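Local atomic coordinates of acyl-CoA dehydrogenase domain protein Tcur3481 (Thermomonospora curvata, PDB entry 6WY9), a protein that binds FAD and probably catalyses the flavin-dependent dehydrogenation of acyl-CoA thioesters. Residues T219-R224 with K295-A300; P86-L91 with T225-V230. All blocks are in the same frame, centred on the assembly; numbering follows the deposited sequence.

Contact 1 of 2, residues T219-R224 with K295-A300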
loop_
_atom_site.group_PDB
_atom_site.type_symbol
_atom_site.label_atom_id
_atom_site.label_comp_id
_atom_site.label_asym_id
_atom_site.label_seq_id
_atom_site.Cartn_x
_atom_site.Cartn_y
_atom_site.Cartn_z
ATOM N N THR B 219 -22.983 -13.944 17.748
ATOM C CA THR B 219 -22.574 -14.902 16.738
ATOM C C THR B 219 -21.745 -14.220 15.651
ATOM O O THR B 219 -20.780 -14.798 15.148
ATOM C CB THR B 219 -23.806 -15.612 16.169
ATOM O OG1 THR B 219 -24.455 -16.311 17.225
ATOM C CG2 THR B 219 -23.393 -16.645 15.120
ATOM N N LEU B 220 -22.070 -12.976 15.308
ATOM C CA LEU B 220 -21.273 -12.274 14.301
ATOM C C LEU B 220 -19.845 -12.021 14.794
ATOM O O LEU B 220 -18.880 -12.181 14.037
ATOM C CB LEU B 220 -21.961 -10.965 13.906
ATOM C CG LEU B 220 -23.294 -11.107 13.159
ATOM C CD1 LEU B 220 -23.991 -9.762 13.089
ATOM C CD2 LEU B 220 -23.105 -11.679 11.752
ATOM N N ASP B 221 -19.683 -11.619 16.059
ATOM C CA ASP B 221 -18.333 -11.441 16.601
ATOM C C ASP B 221 -17.534 -12.750 16.622
ATOM O O ASP B 221 -16.336 -12.774 16.291
ATOM C CB ASP B 221 -18.419 -10.859 17.999
ATOM C CG ASP B 221 -18.646 -9.360 17.970
ATOM O OD1 ASP B 221 -18.488 -8.757 16.879
ATOM O OD2 ASP B 221 -18.967 -8.806 19.028
ATOM N N VAL B 222 -18.169 -13.836 17.050
ATOM C CA VAL B 222 -17.500 -15.133 17.074
ATOM C C VAL B 222 -17.153 -15.589 15.666
ATOM O O VAL B 222 -16.059 -16.115 15.424
ATOM C CB VAL B 222 -18.382 -16.169 17.785
ATOM C CG1 VAL B 222 -17.822 -17.607 17.534
ATOM C CG2 VAL B 222 -18.499 -15.837 19.257
ATOM N N ALA B 223 -18.090 -15.434 14.721
ATOM C CA ALA B 223 -17.820 -15.851 13.339
ATOM C C ALA B 223 -16.670 -15.052 12.731
ATOM O O ALA B 223 -15.846 -15.602 11.980
ATOM C CB ALA B 223 -19.064 -15.670 12.469
ATOM N N ARG B 224 -16.641 -13.740 12.993
ATOM C CA ARG B 224 -15.530 -12.913 12.517
ATOM C C ARG B 224 -14.206 -13.418 13.078
ATOM O O ARG B 224 -13.185 -13.487 12.360
ATOM C CB ARG B 224 -15.751 -11.447 12.913
ATOM C CG ARG B 224 -16.878 -10.730 12.109
ATOM C CD ARG B 224 -17.136 -9.277 12.564
ATOM N NE ARG B 224 -18.153 -8.589 11.723
ATOM C CZ ARG B 224 -19.257 -7.995 12.180
ATOM N NH1 ARG B 224 -19.532 -7.995 13.495
ATOM N NH2 ARG B 224 -20.104 -7.393 11.318
ATOM N N LYS B 295 -15.261 -4.197 18.781
ATOM C CA LYS B 295 -14.097 -3.630 18.086
ATOM C C LYS B 295 -12.999 -4.677 17.895
ATOM O O LYS B 295 -12.347 -4.709 16.849
ATOM C CB LYS B 295 -13.562 -2.402 18.820
ATOM C CG LYS B 295 -14.520 -1.192 18.727
ATOM C CD LYS B 295 -13.848 0.144 19.139
ATOM C CE LYS B 295 -13.610 0.233 20.630
ATOM N NZ LYS B 295 -14.878 0.584 21.310
ATOM N N ALA B 296 -12.716 -5.473 18.913
ATOM C CA ALA B 296 -11.565 -6.359 18.800
ATOM C C ALA B 296 -11.784 -7.396 17.697
ATOM O O ALA B 296 -10.849 -7.744 16.979
ATOM C CB ALA B 296 -11.266 -7.025 20.143
ATOM N N ALA B 297 -13.015 -7.913 17.573
ATOM C CA ALA B 297 -13.317 -8.895 16.539
ATOM C C ALA B 297 -13.188 -8.300 15.142
ATOM O O ALA B 297 -12.667 -8.959 14.232
ATOM C CB ALA B 297 -14.722 -9.470 16.782
ATOM N N LEU B 298 -13.632 -7.040 14.960
ATOM C CA LEU B 298 -13.498 -6.368 13.676
ATOM C C LEU B 298 -12.046 -6.080 13.328
ATOM O O LEU B 298 -11.685 -6.115 12.143
ATOM C CB LEU B 298 -14.314 -5.061 13.669
ATOM C CG LEU B 298 -15.797 -5.227 13.275
ATOM C CD1 LEU B 298 -16.622 -3.959 13.617
ATOM C CD2 LEU B 298 -15.908 -5.583 11.753
ATOM N N VAL B 299 -11.214 -5.750 14.326
ATOM C CA VAL B 299 -9.785 -5.579 14.079
ATOM C C VAL B 299 -9.178 -6.905 13.625
ATOM O O VAL B 299 -8.433 -6.954 12.642
ATOM C CB VAL B 299 -9.054 -5.025 15.330
ATOM C CG1 VAL B 299 -7.541 -5.147 15.180
ATOM C CG2 VAL B 299 -9.395 -3.536 15.564
ATOM N N ALA B 300 -9.487 -7.997 14.333
ATOM C CA ALA B 300 -8.948 -9.279 13.875
ATOM C C ALA B 300 -9.425 -9.578 12.460
ATOM O O ALA B 300 -8.642 -10.009 11.612
ATOM C CB ALA B 300 -9.343 -10.403 14.828
#
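The methyl of A297 sits against D221, with CB 3.7 Å from D221 O and 3.8 Å from D221 OD1, so one alanine carbon meets both the backbone and the carboxylate end of the same residue. R224, a turn beyond D221, runs alongside L298, the neighbour of A297, the two side chains heading in the same direction. L298 CD2 lies over one face of the guanidinium and comes closest to R224 NE, at 3.8 Å. The stem of the arginine touches the backbone as well, R224 CB standing 4.2 Å from A297 O.

Two torsional choices set this up. D221 carries CG opposite its carbonyl carbon (chi1 -80°), which brings OD1 closer to A297 than the direction of its CB alone would. R224 runs extended from CG to NE along the leucine, and its guanidinium meets D221 OD1 in plane at the edge. That ion pair, between residues three apart on one helix, is long: R224 NH1 lies 3.6 Å from D221 OD1.

Behind this layer, L298 also rests on D350, R353 and L357 of helix 347-362, while V131 and L344 pack on R224. T225 OG1 hydrogen-bonds to D221 O, the oxygen that meets the alanine methyl. The helix segments run in broadly the same direction, 32° apart with axes 8.8 Å from each other, inside the C-terminal helical domain of the acyl-CoA dehydrogenase fold.

No hydrogen bond joins the two segments, so their cohesion is one of van der Waals packing, with polar groups laid against methyls. Because R353 NE comes close to R224 NH2, the carboxylate of D221 is likely to ease the clustering of positive charge at this buried guanidinium.

Contact 2 of 2, residues P86-L91 with T225-V230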
loop_
_atom_site.group_PDB
_atom_site.type_symbol
_atom_site.label_atom_id
_atom_site.label_comp_id
_atom_site.label_asym_id
_atom_site.label_seq_id
_atom_site.Cartn_x
_atom_site.Cartn_y
_atom_site.Cartn_z
ATOM N N PRO B 86 -16.518 -28.484 7.128
ATOM C CA PRO B 86 -17.191 -27.232 7.555
ATOM C C PRO B 86 -17.085 -26.991 9.063
ATOM O O PRO B 86 -18.084 -26.979 9.799
ATOM C CB PRO B 86 -18.631 -27.477 7.104
ATOM C CG PRO B 86 -18.820 -28.958 7.476
ATOM C CD PRO B 86 -17.480 -29.602 7.008
ATOM N N LEU B 87 -15.854 -26.817 9.551
ATOM C CA LEU B 87 -15.689 -26.657 10.994
ATOM C C LEU B 87 -16.245 -25.313 11.470
ATOM O O LEU B 87 -16.965 -25.257 12.476
ATOM C CB LEU B 87 -14.208 -26.804 11.372
ATOM C CG LEU B 87 -13.631 -28.228 11.325
ATOM C CD1 LEU B 87 -12.066 -28.159 11.431
ATOM C CD2 LEU B 87 -14.195 -29.121 12.425
ATOM N N TRP B 88 -15.934 -24.215 10.762
ATOM C CA TRP B 88 -16.420 -22.984 11.387
ATOM C C TRP B 88 -17.944 -22.870 11.286
ATOM O O TRP B 88 -18.578 -22.502 12.285
ATOM C CB TRP B 88 -15.684 -21.722 10.867
ATOM C CG TRP B 88 -16.085 -21.162 9.526
ATOM C CD1 TRP B 88 -15.447 -21.357 8.320
ATOM C CD2 TRP B 88 -17.196 -20.284 9.251
ATOM N NE1 TRP B 88 -16.114 -20.675 7.323
ATOM C CE2 TRP B 88 -17.197 -20.031 7.863
ATOM C CE3 TRP B 88 -18.219 -19.737 10.037
ATOM C CZ2 TRP B 88 -18.169 -19.212 7.247
ATOM C CZ3 TRP B 88 -19.177 -18.936 9.430
ATOM C CH2 TRP B 88 -19.142 -18.680 8.052
ATOM N N PRO B 89 -18.603 -23.245 10.181
ATOM C CA PRO B 89 -20.081 -23.158 10.204
ATOM C C PRO B 89 -20.705 -24.024 11.293
ATOM O O PRO B 89 -21.564 -23.551 12.045
ATOM C CB PRO B 89 -20.493 -23.599 8.787
ATOM C CG PRO B 89 -19.263 -23.326 7.931
ATOM C CD PRO B 89 -18.102 -23.698 8.867
ATOM N N THR B 90 -20.277 -25.282 11.425
ATOM C CA THR B 90 -20.875 -26.154 12.428
ATOM C C THR B 90 -20.551 -25.688 13.841
ATOM O O THR B 90 -21.439 -25.668 14.706
ATOM C CB THR B 90 -20.399 -27.601 12.231
ATOM O OG1 THR B 90 -21.011 -28.134 11.054
ATOM C CG2 THR B 90 -20.793 -28.486 13.412
ATOM N N LEU B 91 -19.268 -25.354 14.113
ATOM C CA LEU B 91 -18.864 -25.107 15.505
ATOM C C LEU B 91 -19.210 -23.697 15.983
ATOM O O LEU B 91 -19.480 -23.517 17.174
ATOM C CB LEU B 91 -17.357 -25.380 15.696
ATOM C CG LEU B 91 -17.021 -26.890 15.567
ATOM C CD1 LEU B 91 -15.510 -27.251 15.721
ATOM C CD2 LEU B 91 -17.900 -27.742 16.538
ATOM N N THR B 225 -14.198 -13.725 14.381
ATOM C CA THR B 225 -13.001 -14.224 15.053
ATOM C C THR B 225 -12.603 -15.574 14.477
ATOM O O THR B 225 -11.437 -15.810 14.168
ATOM C CB THR B 225 -13.272 -14.300 16.564
ATOM O OG1 THR B 225 -13.639 -12.998 17.043
ATOM C CG2 THR B 225 -12.060 -14.783 17.335
ATOM N N ALA B 226 -13.584 -16.461 14.290
ATOM C CA ALA B 226 -13.306 -17.780 13.743
ATOM C C ALA B 226 -12.764 -17.690 12.310
ATOM O O ALA B 226 -11.833 -18.419 11.938
ATOM C CB ALA B 226 -14.598 -18.625 13.809
ATOM N N LEU B 227 -13.368 -16.833 11.477
ATOM C CA LEU B 227 -12.868 -16.687 10.122
ATOM C C LEU B 227 -11.437 -16.169 10.153
ATOM O O LEU B 227 -10.607 -16.580 9.350
ATOM C CB LEU B 227 -13.768 -15.728 9.307
ATOM C CG LEU B 227 -15.117 -16.328 8.877
ATOM C CD1 LEU B 227 -16.185 -15.163 8.579
ATOM C CD2 LEU B 227 -14.907 -17.261 7.664
ATOM N N ALA B 228 -11.148 -15.237 11.056
ATOM C CA ALA B 228 -9.774 -14.765 11.171
ATOM C C ALA B 228 -8.842 -15.894 11.593
ATOM O O ALA B 228 -7.700 -15.943 11.134
ATOM C CB ALA B 228 -9.693 -13.596 12.131
ATOM N N ALA B 229 -9.313 -16.843 12.417
ATOM C CA ALA B 229 -8.435 -17.967 12.770
ATOM C C ALA B 229 -8.085 -18.809 11.542
ATOM O O ALA B 229 -6.920 -19.201 11.349
ATOM C CB ALA B 229 -9.076 -18.835 13.863
ATOM N N VAL B 230 -9.080 -19.103 10.695
ATOM C CA VAL B 230 -8.808 -19.894 9.490
ATOM C C VAL B 230 -7.837 -19.133 8.593
ATOM O O VAL B 230 -6.883 -19.697 8.037
ATOM C CB VAL B 230 -10.124 -20.200 8.739
ATOM C CG1 VAL B 230 -9.836 -21.014 7.448
ATOM C CG2 VAL B 230 -11.145 -20.891 9.664
#
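W88 presents one face of its indole to L227 where the N-terminal helical domain of the acyl-CoA dehydrogenase fold meets helix 215-248 of the C-terminal helical domain. L227 CD2 forms a CH-pi contact with the five-membered ring of W88, 3.8 Å from its centroid and 24° off the ring normal. The methyl lies over the NE1-CE2 side of the ring, 3.6 Å from W88 CE2. L227 holds CG opposite its carbonyl carbon (chi1 -74°), and this swings the CD2 branch toward the indole although its CB does not point there.

The tryptophan takes the most crowded of the three staggered positions, CG lying between the backbone N and the carbonyl carbon (chi1 79°), which places the indole between P89 and L227. Its other face receives P89 CD, 3.3 Å above the ring plane and toward the rim. The ring is thus sandwiched between a proline methylene of its own helix and a leucine methyl of the partner helix.

Nearer the backbone, W88 CB faces A226 CB at 4.4 Å; the small side chain is consistent with the close approach there, the CA atoms of W88 and A226 being 6.5 Å apart. V121 of strand 118-122 also packs on W88, and L75 of helix 67-80 touches A226 and V230. Replacing W88 by an alanine would take the indole from between P89 and L227, and is likely to leave L227 CD2 without its aromatic surface and a gap between the helices. W88 NE1 donates a hydrogen bond to O3 of a bound glycerol, probably from the crystallisation liquor.

In the fold
From the N terminus, the chain first enters contact 2 at 86-91, then traverses the strands of the central beta domain before reaching helix 215-248. There 219-224, used by contact 1, comes just ahead of 225-230, where contact 2 closes a loop of 133 residues. Contact 1 closes later, at 295-300, after 70 mostly helical residues. The two loops therefore cross rather than nest, with helix 215-248 as their shared element. Contact 2 ties the N-terminal helical domain to this helix, and contact 1 ties the helix to 295-319. Their centres are 11 Å apart, and they touch directly: A297 CB is 3.7 Å from T225 OG1.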